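Local atomic coordinates of luciferase-like monooxygenase (Streptomyces bottropensis, PDB entry 4US5), a protein that is a bacterial-luciferase-like enzyme that probably acts as a monooxygenase, inserting oxygen from molecular oxygen into an organic substrate. Residues B[80-85]-B[107-112]; B[171-176]-B[189-194]. All coordinates share one frame; numbering follows the deposited sequence.

Contact 1 of 2, residues B[80-85]-B[107-112]; sequences VLLSLY and LGIGRA. With NA (sodium ion), chain N.
Leu82, in a short 3-10 segment, and Ile109, on strand 105-110, meet with their side chains crossing at a slant, and CB of Leu82 lies 3.7 Å from the CG2 branch of Ile109. That branch stands anti to the backbone N of Ile109, while CG1, set beside that N with chi1 at -64°, carries CD1 back to the neighbouring strand, 4.2 Å from CB of Val80. A beta-branched isoleucine thus serves two neighbours at once. CG2 of Val80, set beside its backbone N, meets CD1 of Leu107, and Phe94 of helix 87-100 packs on both Val80 and Leu107.

The backbones run parallel and are joined by two hydrogen bonds, Val80 N to Gly108 O (2.8 Å) and Gly110 N to Val80 O (3.0 Å). Past the bridge the partners change. CD2 of Leu81 reaches 3.4 Å from Arg111 O, and the small methyl of Ala112 fits among Leu81 CB, Ser83 CB and Leu84 CD2. Here a sodium ion is bound by Gly110 O at 2.7 Å, and a water joins Ser83 OG to Ala112 N.

Leu82 also touches Val90 of helix 87-100, Ala112 touches Phe120 of helix 117-124, and Ser83 touches Leu137 of helix 134-147. Two parallel neighbouring strands, 74-81 and 105-110, joined through helix 87-100, form a beta-alpha-beta crossover, the repeating unit of a TIM barrel, consistent with the fold of luciferase-like monooxygenases.

Contact 2 of 2, residues B[171-176]-B[189-194]; sequences LGASVS and AYAHFI
Tyr190 lays its ring beside the backbone of Gly172, Ala173 and Ser174, with CE1 only 3.5 Å from Ser174 N. Its CG is anti to the backbone N (chi1 -172°), which swings the ring along the departing chain as strand 167-172 turns into helix 175-184. Gly172 O lies 3.8 Å from CD1 of Tyr190, oblique to the ring. The hydroxyl ends in a hydrogen bond to Thr195 O, and Thr199, Ala202 and Met203 of helix 199-209 pack against the same side chain. An alanine in place of Tyr190 is likely to leave a gap between the Gly172-Ser174 backbone and helix 199-209, with Thr195 O losing its hydroxyl partner.

This tight part, where Gly172, Ala189 and Tyr190 are buried, is braced by two nearly straight backbone bonds of a parallel pair, Gly172 N to Ala189 O (2.9 Å) and Ala191 N to Gly172 O (2.8 Å). On the face bearing Leu171 and Ala189, CG of Leu171 meets the Ala189 methyl at 4.1 Å; both side chains also touch Trp44 of strand 42-45.

Toward the strand ends the contact opens to solvent without losing touch. The Ala173 methyl meets CB of Ala191 and, at 3.8 Å, CG2 of Ile194, but all three residues are partly exposed. Ser174, also partly exposed, turns away from segment 189-194 and N-caps helix 175-184, its hydroxyl accepting from a helix backbone N, a task that suits serine's short polar side chain. The chemistry implies that backbone hydrogen bonds fix the strand pairing, whereas the aromatic ring packs along the Gly172-Ser174 backbone and its hydroxyl ties it to the chain just after segment 189-194.

Overall arrangement
Contacts 1 and 2 follow one another along the chain, and each closes a beta-alpha-beta unit of the same parallel barrel sheet. Strands 105-110 and 167-172 are neighbours, so the contacts meet directly: Ile109 O and Leu171 N are 2.9 Å apart, a probable hydrogen bond, and the centres of the contacts lie about 14 Å apart. Contact 1 is the more buried, and is largely aliphatic with a sodium ion and a water at the strand ends. Contact 2 is partly buried, held by two backbone bonds with an aromatic ring against the backbone; Ser174 there caps helix 175-184. Tyr85 of contact 1 reaches Lys89 of the second subunit, whereas no other chain touches contact 2.

Contact 1 of 2, residues B[80-85]-B[107-112]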
# COMPACT_ATOMS: atom_id res chain seq x y z
N VAL B 80 -6.78 10.04 -1.69
CA VAL B 80 -6.88 9.02 -2.71
C VAL B 80 -7.81 9.48 -3.84
O VAL B 80 -8.91 9.93 -3.60
CB VAL B 80 -7.39 7.69 -2.11
CG1 VAL B 80 -7.86 6.73 -3.21
CG2 VAL B 80 -6.30 7.05 -1.29
N LEU B 81 -7.35 9.32 -5.07
CA LEU B 81 -8.15 9.73 -6.26
C LEU B 81 -9.15 8.63 -6.65
O LEU B 81 -8.90 7.78 -7.53
CB LEU B 81 -7.21 10.08 -7.37
CG LEU B 81 -6.19 11.14 -7.02
CD1 LEU B 81 -5.31 11.43 -8.23
CD2 LEU B 81 -6.77 12.42 -6.43
N LEU B 82 -10.26 8.61 -5.93
CA LEU B 82 -11.19 7.50 -5.93
C LEU B 82 -11.79 7.24 -7.32
O LEU B 82 -12.16 6.11 -7.62
CB LEU B 82 -12.29 7.74 -4.91
CG LEU B 82 -13.34 6.66 -4.76
CD1 LEU B 82 -12.77 5.31 -4.40
CD2 LEU B 82 -14.38 7.10 -3.71
N SER B 83 -11.83 8.27 -8.17
CA SER B 83 -12.36 8.08 -9.52
C SER B 83 -11.56 7.12 -10.33
O SER B 83 -12.03 6.64 -11.34
CB SER B 83 -12.42 9.40 -10.28
OG SER B 83 -13.32 10.29 -9.66
N LEU B 84 -10.32 6.84 -9.89
CA LEU B 84 -9.43 5.97 -10.64
C LEU B 84 -9.53 4.51 -10.25
O LEU B 84 -8.93 3.67 -10.90
CB LEU B 84 -7.96 6.41 -10.44
CG LEU B 84 -7.58 7.82 -10.77
CD1 LEU B 84 -6.10 8.04 -10.40
CD2 LEU B 84 -7.81 8.10 -12.25
N TYR B 85 -10.21 4.22 -9.14
CA TYR B 85 -10.15 2.93 -8.52
C TYR B 85 -11.52 2.33 -8.24
O TYR B 85 -12.47 3.03 -8.02
CB TYR B 85 -9.40 3.04 -7.19
CG TYR B 85 -8.04 3.69 -7.33
CD1 TYR B 85 -7.05 3.08 -8.09
CD2 TYR B 85 -7.79 4.93 -6.80
CE1 TYR B 85 -5.83 3.68 -8.28
CE2 TYR B 85 -6.54 5.53 -6.93
CZ TYR B 85 -5.57 4.89 -7.68
OH TYR B 85 -4.33 5.47 -7.78
N LEU B 107 -9.04 7.99 5.64
CA LEU B 107 -9.21 7.82 4.24
C LEU B 107 -9.76 9.12 3.63
O LEU B 107 -10.99 9.27 3.48
CB LEU B 107 -10.13 6.64 3.96
CG LEU B 107 -10.49 6.30 2.53
CD1 LEU B 107 -9.32 6.39 1.57
CD2 LEU B 107 -11.09 4.89 2.47
N GLY B 108 -8.88 10.05 3.33
CA GLY B 108 -9.23 11.24 2.60
C GLY B 108 -9.33 10.95 1.11
O GLY B 108 -8.47 10.24 0.56
N ILE B 109 -10.38 11.46 0.49
CA ILE B 109 -10.71 11.21 -0.92
C ILE B 109 -10.66 12.53 -1.63
O ILE B 109 -11.22 13.50 -1.15
CB ILE B 109 -12.14 10.65 -1.03
CG1 ILE B 109 -12.25 9.31 -0.34
CG2 ILE B 109 -12.57 10.55 -2.49
CD1 ILE B 109 -11.30 8.26 -0.84
N GLY B 110 -9.97 12.57 -2.76
CA GLY B 110 -9.84 13.78 -3.55
C GLY B 110 -10.22 13.59 -5.00
O GLY B 110 -10.33 12.46 -5.48
N ARG B 111 -10.41 14.71 -5.70
CA ARG B 111 -10.81 14.71 -7.12
C ARG B 111 -9.65 14.43 -8.06
O ARG B 111 -8.56 14.94 -7.87
CB ARG B 111 -11.41 16.05 -7.56
CG ARG B 111 -12.85 16.27 -7.24
CD ARG B 111 -13.55 17.05 -8.33
NE ARG B 111 -14.95 16.68 -8.35
CZ ARG B 111 -15.45 15.63 -9.03
NH1 ARG B 111 -14.68 14.86 -9.81
NH2 ARG B 111 -16.74 15.37 -8.92
N ALA B 112 -9.96 13.72 -9.17
CA ALA B 112 -8.98 13.39 -10.19
C ALA B 112 -9.03 14.35 -11.40
O ALA B 112 -8.47 14.06 -12.47
CB ALA B 112 -9.19 11.98 -10.66
NA NA N . -10.97 11.14 -7.74
O HOH W 1 -12.91 12.84 -9.64

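Contact 2 of 2, residues B[171-176]-B[189-194]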
# COMPACT_ATOMS: atom_id res chain seq x y z
N LEU B 171 -11.80 15.83 0.42
CA LEU B 171 -10.95 16.96 0.13
C LEU B 171 -11.51 17.65 -1.07
O LEU B 171 -11.84 16.99 -2.08
CB LEU B 171 -9.51 16.52 -0.18
CG LEU B 171 -8.65 16.19 1.03
CD1 LEU B 171 -9.11 14.89 1.73
CD2 LEU B 171 -7.21 16.07 0.59
N GLY B 172 -11.59 18.96 -1.01
CA GLY B 172 -12.06 19.74 -2.19
C GLY B 172 -11.37 21.06 -2.37
O GLY B 172 -10.66 21.56 -1.46
N ALA B 173 -11.59 21.66 -3.53
CA ALA B 173 -11.07 22.96 -3.86
C ALA B 173 -12.09 23.72 -4.71
O ALA B 173 -11.73 24.42 -5.65
CB ALA B 173 -9.78 22.81 -4.61
N SER B 174 -13.35 23.58 -4.33
CA SER B 174 -14.49 24.14 -5.06
C SER B 174 -15.69 24.25 -4.15
O SER B 174 -15.83 23.50 -3.19
CB SER B 174 -14.84 23.27 -6.27
OG SER B 174 -15.41 22.02 -5.89
N VAL B 175 -16.58 25.19 -4.47
CA VAL B 175 -17.84 25.31 -3.73
C VAL B 175 -18.69 24.07 -3.92
O VAL B 175 -19.32 23.59 -2.97
CB VAL B 175 -18.63 26.58 -4.15
CG1 VAL B 175 -19.97 26.66 -3.41
CG2 VAL B 175 -17.82 27.81 -3.85
N SER B 176 -18.65 23.49 -5.11
CA SER B 176 -19.39 22.28 -5.39
C SER B 176 -19.00 21.11 -4.46
O SER B 176 -19.85 20.37 -3.96
CB SER B 176 -19.18 21.95 -6.88
OG SER B 176 -18.61 20.70 -7.15
N ALA B 189 -12.05 18.90 3.99
CA ALA B 189 -10.83 19.68 3.99
C ALA B 189 -10.76 20.48 2.71
O ALA B 189 -10.73 19.93 1.61
CB ALA B 189 -9.64 18.76 4.11
N TYR B 190 -10.75 21.80 2.84
CA TYR B 190 -10.69 22.71 1.69
C TYR B 190 -9.29 23.18 1.40
O TYR B 190 -8.62 23.77 2.26
CB TYR B 190 -11.58 23.95 1.91
CG TYR B 190 -11.70 24.82 0.67
CD1 TYR B 190 -12.63 24.55 -0.29
CD2 TYR B 190 -10.86 25.92 0.48
CE1 TYR B 190 -12.75 25.36 -1.43
CE2 TYR B 190 -10.96 26.72 -0.64
CZ TYR B 190 -11.91 26.41 -1.62
OH TYR B 190 -12.01 27.20 -2.74
N ALA B 191 -8.88 23.03 0.15
CA ALA B 191 -7.57 23.50 -0.30
C ALA B 191 -7.54 24.98 -0.67
O ALA B 191 -7.59 25.35 -1.85
CB ALA B 191 -7.07 22.64 -1.48
N HIS B 192 -7.31 25.81 0.33
CA HIS B 192 -7.22 27.24 0.13
C HIS B 192 -6.10 27.59 -0.84
O HIS B 192 -6.24 28.51 -1.68
CB HIS B 192 -7.00 27.92 1.46
CG HIS B 192 -6.57 29.33 1.32
ND1 HIS B 192 -7.44 30.34 0.96
CD2 HIS B 192 -5.33 29.88 1.31
CE1 HIS B 192 -6.76 31.47 0.83
NE2 HIS B 192 -5.49 31.22 1.10
N PHE B 193 -5.00 26.85 -0.76
CA PHE B 193 -3.83 27.16 -1.56
C PHE B 193 -4.06 26.84 -3.02
O PHE B 193 -3.28 27.27 -3.87
CB PHE B 193 -2.59 26.40 -1.03
CG PHE B 193 -2.66 24.90 -1.19
CD1 PHE B 193 -3.34 24.12 -0.27
CD2 PHE B 193 -1.98 24.26 -2.21
CE1 PHE B 193 -3.39 22.75 -0.40
CE2 PHE B 193 -2.03 22.90 -2.35
CZ PHE B 193 -2.72 22.13 -1.43
N ILE B 194 -5.09 26.06 -3.31
CA ILE B 194 -5.44 25.71 -4.70
C ILE B 194 -6.47 26.70 -5.27
O ILE B 194 -6.30 27.22 -6.38
CB ILE B 194 -6.01 24.29 -4.80
CG1 ILE B 194 -4.94 23.29 -4.34
CG2 ILE B 194 -6.51 23.99 -6.24
CD1 ILE B 194 -5.29 21.84 -4.56